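Local coordinates for Trm112p-like protein (Encephalitozoon cuniculi, PDB 3Q87) that probably activates the Mtq2 methyltransferase, its partner in a complex responsible for methylating the translation termination factor eRF1, and binds a zinc ion, at residues L20-E25 and I93-G98; H64-S69 and I86-F91. All coordinates share one frame; numbering follows the deposited sequence.

Interaction 1: L20-E25 and I93-G98; sequences LILECE and IDVVEG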
loop_
_atom_site.group_PDB
_atom_site.type_symbol
_atom_site.label_atom_id
_atom_site.label_comp_id
_atom_site.label_asym_id
_atom_site.label_seq_id
_atom_site.Cartn_x
_atom_site.Cartn_y
_atom_site.Cartn_z
ATOM N N LEU A 20 7.130 -8.175 -12.200
ATOM C CA LEU A 20 8.272 -7.645 -11.462
ATOM C C LEU A 20 9.119 -8.815 -10.998
ATOM O O LEU A 20 8.625 -9.684 -10.292
ATOM C CB LEU A 20 7.819 -6.806 -10.263
ATOM C CG LEU A 20 6.905 -5.619 -10.620
ATOM C CD1 LEU A 20 6.570 -4.763 -9.390
ATOM C CD2 LEU A 20 7.535 -4.783 -11.731
ATOM N N ILE A 21 10.386 -8.840 -11.398
ATOM C CA ILE A 21 11.268 -9.954 -11.041
ATOM C C ILE A 21 12.159 -9.599 -9.863
ATOM O O ILE A 21 12.790 -8.552 -9.844
ATOM C CB ILE A 21 12.147 -10.402 -12.231
ATOM C CG1 ILE A 21 11.283 -10.660 -13.468
ATOM C CG2 ILE A 21 12.937 -11.659 -11.876
ATOM C CD1 ILE A 21 10.170 -11.667 -13.231
ATOM N N LEU A 22 12.202 -10.495 -8.885
ATOM C CA LEU A 22 12.923 -10.278 -7.644
ATOM C C LEU A 22 14.377 -10.714 -7.750
ATOM O O LEU A 22 14.672 -11.822 -8.202
ATOM C CB LEU A 22 12.232 -11.058 -6.518
ATOM C CG LEU A 22 12.528 -10.830 -5.028
ATOM C CD1 LEU A 22 13.346 -11.957 -4.479
ATOM C CD2 LEU A 22 13.198 -9.482 -4.710
ATOM N N GLU A 23 15.280 -9.828 -7.339
ATOM C CA GLU A 23 16.655 -10.207 -7.052
ATOM C C GLU A 23 16.903 -10.002 -5.564
ATOM O O GLU A 23 16.628 -8.935 -5.021
ATOM C CB GLU A 23 17.643 -9.387 -7.870
ATOM C CG GLU A 23 19.010 -9.304 -7.231
ATOM C CD GLU A 23 20.123 -9.422 -8.240
ATOM O OE1 GLU A 23 21.085 -8.621 -8.168
ATOM O OE2 GLU A 23 20.028 -10.319 -9.109
ATOM N N CYS A 24 17.428 -11.030 -4.912
ATOM C CA CYS A 24 17.534 -11.034 -3.467
ATOM C C CYS A 24 18.985 -11.086 -2.998
ATOM O O CYS A 24 19.651 -12.106 -3.149
ATOM C CB CYS A 24 16.760 -12.227 -2.918
ATOM S SG CYS A 24 16.698 -12.316 -1.130
ATOM N N GLU A 25 19.483 -9.986 -2.439
ATOM C CA GLU A 25 20.795 -10.021 -1.811
ATOM C C GLU A 25 20.704 -10.709 -0.449
ATOM O O GLU A 25 21.420 -11.673 -0.180
ATOM C CB GLU A 25 21.404 -8.629 -1.679
ATOM C CG GLU A 25 22.899 -8.656 -1.377
ATOM C CD GLU A 25 23.687 -9.500 -2.379
ATOM O OE1 GLU A 25 23.717 -9.132 -3.578
ATOM O OE2 GLU A 25 24.280 -10.530 -1.970
ATOM N N ILE A 93 8.635 -14.908 4.729
ATOM C CA ILE A 93 9.963 -14.468 4.330
ATOM C C ILE A 93 9.979 -12.964 4.155
ATOM O O ILE A 93 9.026 -12.388 3.644
ATOM C CB ILE A 93 10.382 -15.083 2.989
ATOM C CG1 ILE A 93 10.362 -16.611 3.063
ATOM C CG2 ILE A 93 11.761 -14.576 2.586
ATOM C CD1 ILE A 93 10.672 -17.284 1.736
ATOM N N ASP A 94 11.082 -12.338 4.543
ATOM C CA ASP A 94 11.248 -10.912 4.346
ATOM C C ASP A 94 12.560 -10.611 3.624
ATOM O O ASP A 94 13.648 -10.902 4.135
ATOM C CB ASP A 94 11.217 -10.191 5.692
ATOM C CG ASP A 94 11.366 -8.692 5.544
ATOM O OD1 ASP A 94 10.565 -8.090 4.786
ATOM O OD2 ASP A 94 12.274 -8.118 6.186
ATOM N N VAL A 95 12.458 -10.038 2.431
ATOM C CA VAL A 95 13.644 -9.617 1.709
ATOM C C VAL A 95 14.077 -8.287 2.302
ATOM O O VAL A 95 13.334 -7.306 2.236
ATOM C CB VAL A 95 13.371 -9.446 0.191
ATOM C CG1 VAL A 95 14.629 -8.994 -0.532
ATOM C CG2 VAL A 95 12.862 -10.735 -0.406
ATOM N N VAL A 96 15.264 -8.248 2.902
ATOM C CA VAL A 96 15.732 -7.002 3.483
ATOM C C VAL A 96 16.554 -6.224 2.457
ATOM O O VAL A 96 16.487 -5.004 2.402
ATOM C CB VAL A 96 16.520 -7.207 4.816
ATOM C CG1 VAL A 96 15.851 -8.270 5.689
ATOM C CG2 VAL A 96 17.921 -7.602 4.532
ATOM N N GLU A 97 17.298 -6.941 1.622
ATOM C CA GLU A 97 18.142 -6.312 0.611
ATOM C C GLU A 97 17.959 -7.001 -0.737
ATOM O O GLU A 97 18.026 -8.217 -0.825
ATOM C CB GLU A 97 19.614 -6.363 1.027
ATOM C CG GLU A 97 19.907 -5.702 2.370
ATOM C CD GLU A 97 19.848 -4.177 2.319
ATOM O OE1 GLU A 97 20.127 -3.593 1.244
ATOM O OE2 GLU A 97 19.531 -3.566 3.366
ATOM N N GLY A 98 17.709 -6.217 -1.777
ATOM C CA GLY A 98 17.496 -6.782 -3.095
ATOM C C GLY A 98 16.910 -5.788 -4.074
ATOM O O GLY A 98 17.117 -4.581 -3.944
#
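Val-95 meets strand 20-24 with both of its methyl groups. CG1 of Val-95 lies 4.0 Å from SG of Cys-24, and CG2 of Val-95 comes within 4.3 Å of CD1 of Leu-22. With CG1 anti to the backbone N (chi1 180°), the fork of the valine is spread between the sulfur and the leucine methyl, and Ile-111 of strand 108-112 adjoins both Val-95 and Leu-22. Val-96 and Glu-97 then form a classic beta bulge opposite Lys-26. At Glu-97 the chain turns a corner, and its carbonyl O receives the amide of Glu-25 at 2.8 Å from N to O, a weak bond because the angle at the hydrogen is only 127°. Beside it the two glutamates touch through their CB atoms, 4.0 Å apart, while their carboxylates diverge; OE2 of Glu-97 is taken by the amide of Gly-113. Gly-98 closes the walk as the antiparallel, non-hydrogen-bonded partner of Cys-24, with CA atoms 4.3 Å apart. CA of Gly-98 also sits 3.0 Å from O of Glu-23. Two strands turning their corners together, at Glu-25 and Glu-97, join the two-stranded ribbon 26-29/93-96 to the four-stranded antiparallel sheet of the Trm112 zinc-binding domain.

Interaction 2: H64-S69 and I86-F91; sequences HGRELS and IKEFLF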
loop_
_atom_site.group_PDB
_atom_site.type_symbol
_atom_site.label_atom_id
_atom_site.label_comp_id
_atom_site.label_asym_id
_atom_site.label_seq_id
_atom_site.Cartn_x
_atom_site.Cartn_y
_atom_site.Cartn_z
ATOM N N HIS A 64 17.383 -20.549 2.474
ATOM C CA HIS A 64 16.897 -21.841 2.934
ATOM C C HIS A 64 16.048 -21.757 4.198
ATOM O O HIS A 64 15.694 -22.780 4.778
ATOM C CB HIS A 64 18.076 -22.791 3.125
ATOM C CG HIS A 64 19.098 -22.682 2.039
ATOM N ND1 HIS A 64 18.923 -23.251 0.795
ATOM C CD2 HIS A 64 20.290 -22.042 1.998
ATOM C CE1 HIS A 64 19.972 -22.980 0.040
ATOM N NE2 HIS A 64 20.818 -22.247 0.746
ATOM N N GLY A 65 15.706 -20.540 4.608
ATOM C CA GLY A 65 14.899 -20.345 5.802
ATOM C C GLY A 65 13.496 -20.890 5.642
ATOM O O GLY A 65 12.837 -21.249 6.620
ATOM N N ARG A 66 13.038 -20.940 4.396
ATOM C CA ARG A 66 11.724 -21.473 4.071
ATOM C C ARG A 66 11.776 -21.961 2.627
ATOM O O ARG A 66 12.630 -21.522 1.860
ATOM C CB ARG A 66 10.663 -20.395 4.247
ATOM C CG ARG A 66 9.361 -20.903 4.833
ATOM C CD ARG A 66 8.471 -19.753 5.266
ATOM N NE ARG A 66 9.027 -19.009 6.395
ATOM C CZ ARG A 66 8.660 -19.182 7.664
ATOM N NH1 ARG A 66 7.739 -20.084 7.975
ATOM N NH2 ARG A 66 9.216 -18.451 8.623
ATOM N N GLU A 67 10.888 -22.876 2.253
ATOM C CA GLU A 67 10.997 -23.507 0.939
ATOM C C GLU A 67 9.664 -23.950 0.333
ATOM O O GLU A 67 8.723 -24.286 1.050
ATOM C CB GLU A 67 11.956 -24.703 1.005
ATOM C CG GLU A 67 13.293 -24.402 1.687
ATOM C CD GLU A 67 14.435 -25.255 1.161
ATOM O OE1 GLU A 67 14.212 -26.458 0.903
ATOM O OE2 GLU A 67 15.558 -24.719 1.008
ATOM N N LEU A 68 9.600 -23.934 -0.998
ATOM C CA LEU A 68 8.470 -24.495 -1.738
ATOM C C LEU A 68 8.968 -25.566 -2.688
ATOM O O LEU A 68 10.163 -25.650 -2.965
ATOM C CB LEU A 68 7.741 -23.426 -2.548
ATOM C CG LEU A 68 6.804 -22.475 -1.811
ATOM C CD1 LEU A 68 6.086 -21.604 -2.830
ATOM C CD2 LEU A 68 5.806 -23.245 -0.940
ATOM N N SER A 69 8.047 -26.377 -3.196
ATOM C CA SER A 69 8.403 -27.446 -4.123
ATOM C C SER A 69 7.474 -27.446 -5.323
ATOM O O SER A 69 6.351 -26.945 -5.248
ATOM C CB SER A 69 8.345 -28.810 -3.429
ATOM O OG SER A 69 9.257 -28.877 -2.346
ATOM N N ILE A 86 1.731 -21.951 0.836
ATOM C CA ILE A 86 1.915 -20.730 0.061
ATOM C C ILE A 86 2.012 -19.510 0.987
ATOM O O ILE A 86 2.983 -18.748 0.925
ATOM C CB ILE A 86 0.772 -20.555 -0.959
ATOM C CG1 ILE A 86 0.661 -21.801 -1.842
ATOM C CG2 ILE A 86 0.983 -19.317 -1.820
ATOM C CD1 ILE A 86 1.971 -22.230 -2.473
ATOM N N LYS A 87 1.010 -19.340 1.849
ATOM C CA LYS A 87 0.997 -18.267 2.846
ATOM C C LYS A 87 2.300 -18.224 3.623
ATOM O O LYS A 87 2.830 -17.159 3.924
ATOM C CB LYS A 87 -0.124 -18.496 3.855
ATOM C CG LYS A 87 -1.511 -18.031 3.457
ATOM C CD LYS A 87 -2.485 -18.396 4.584
ATOM C CE LYS A 87 -3.942 -18.191 4.210
ATOM N NZ LYS A 87 -4.389 -16.784 4.381
ATOM N N GLU A 88 2.797 -19.398 3.982
ATOM C CA GLU A 88 4.008 -19.498 4.773
ATOM C C GLU A 88 5.202 -18.962 3.982
ATOM O O GLU A 88 6.091 -18.315 4.532
ATOM C CB GLU A 88 4.226 -20.961 5.162
ATOM C CG GLU A 88 5.325 -21.210 6.175
ATOM C CD GLU A 88 5.350 -22.658 6.643
ATOM O OE1 GLU A 88 4.259 -23.223 6.887
ATOM O OE2 GLU A 88 6.458 -23.225 6.764
ATOM N N PHE A 89 5.222 -19.237 2.683
ATOM C CA PHE A 89 6.288 -18.735 1.827
ATOM C C PHE A 89 6.112 -17.228 1.585
ATOM O O PHE A 89 7.070 -16.466 1.655
ATOM C CB PHE A 89 6.291 -19.506 0.499
ATOM C CG PHE A 89 7.433 -19.154 -0.427
ATOM C CD1 PHE A 89 8.698 -19.685 -0.229
ATOM C CD2 PHE A 89 7.223 -18.326 -1.528
ATOM C CE1 PHE A 89 9.744 -19.382 -1.092
ATOM C CE2 PHE A 89 8.262 -18.017 -2.399
ATOM C CZ PHE A 89 9.527 -18.545 -2.178
ATOM N N LEU A 90 4.882 -16.806 1.333
ATOM C CA LEU A 90 4.639 -15.430 0.894
ATOM C C LEU A 90 4.633 -14.429 2.055
ATOM O O LEU A 90 4.886 -13.237 1.865
ATOM C CB LEU A 90 3.343 -15.348 0.087
ATOM C CG LEU A 90 3.331 -16.055 -1.278
ATOM C CD1 LEU A 90 1.955 -15.993 -1.931
ATOM C CD2 LEU A 90 4.388 -15.483 -2.229
ATOM N N PHE A 91 4.357 -14.922 3.258
ATOM C CA PHE A 91 4.272 -14.067 4.431
ATOM C C PHE A 91 5.385 -14.367 5.406
ATOM O O PHE A 91 5.641 -13.591 6.318
ATOM C CB PHE A 91 2.918 -14.242 5.131
ATOM C CG PHE A 91 1.776 -13.581 4.415
ATOM C CD1 PHE A 91 1.419 -12.269 4.707
ATOM C CD2 PHE A 91 1.061 -14.266 3.440
ATOM C CE1 PHE A 91 0.372 -11.653 4.038
ATOM C CE2 PHE A 91 0.015 -13.655 2.766
ATOM C CZ PHE A 91 -0.332 -12.348 3.069
#
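Leu-68 lies over one face of the Phe-89 ring, where the extended loop between helices 42-59 and 70-78 packs on helix 84-91 in the helical part of the Trm112 fold. CB of Leu-68 is directed at the helix, and chi1 of -77° sets CG beside the backbone N. From CB the chain goes straight to the aromatic side chain: CG of Leu-68 is 3.7 Å from CG of Phe-89. Here the leucine branches. CD1 of Leu-68 continues across the ring as a CH-pi contact, 4.0 Å from the Phe-89 centroid and 24° off the normal, displaced toward the rim. CD1 of Leu-68 also reaches CD1 of Ile-86, one helical turn before Phe-89, at 4.2 Å. CD2 of Leu-68 takes the other direction and rests 4.0 Å from CB of Phe-89. Val-57 of helix 42-59 also touches this leucine, and Leu-56 and Leu-60 touch the phenylalanine, so the loop and two helices share an apolar cluster.

Two residues before the leucine, CB of Arg-66 is likewise directed at the helix. The arginine chain bends at chi3, bringing the guanidinium to Glu-88, whose extended chain crosses it at about a right angle. NH1 of Arg-66 comes within 3.2 Å of CG of Glu-88, which lies at the guanidinium edge. The carboxylate and guanidinium planes stand 86° apart, a poor setting for a paired, two-pronged bridge. NE of Arg-66 turns instead to the carbonyl O of Gly-92, just past the helix, in a weak hydrogen bond. What remains between the charged groups is a single long salt bridge, from NH1 of Arg-66 to OE2 of Glu-88 at 3.6 Å.

Helix 84-91 runs directly into strand 93-96, so interaction 2 hands over to interaction 1 within a few residues. Their centres lie 14 Å apart, yet they touch: CG1 of Ile-93 packs at 4.0 Å on CB of Arg-66. Leu-60 also spans both, meeting Cys-24 in interaction 1 and Phe-89 in interaction 2. These residues join interaction 2, in the helical part, to interaction 1, at the corner between the two sheets. Interaction 1 is the one nearer the metal site of Cys-11, Cys-14, Cys-102 and Cys-105, with the Leu-22 side chain about 12 Å from that of Cys-102. On the helix of interaction 2, Phe-91 packs against Thr-46 of the methyltransferase chain.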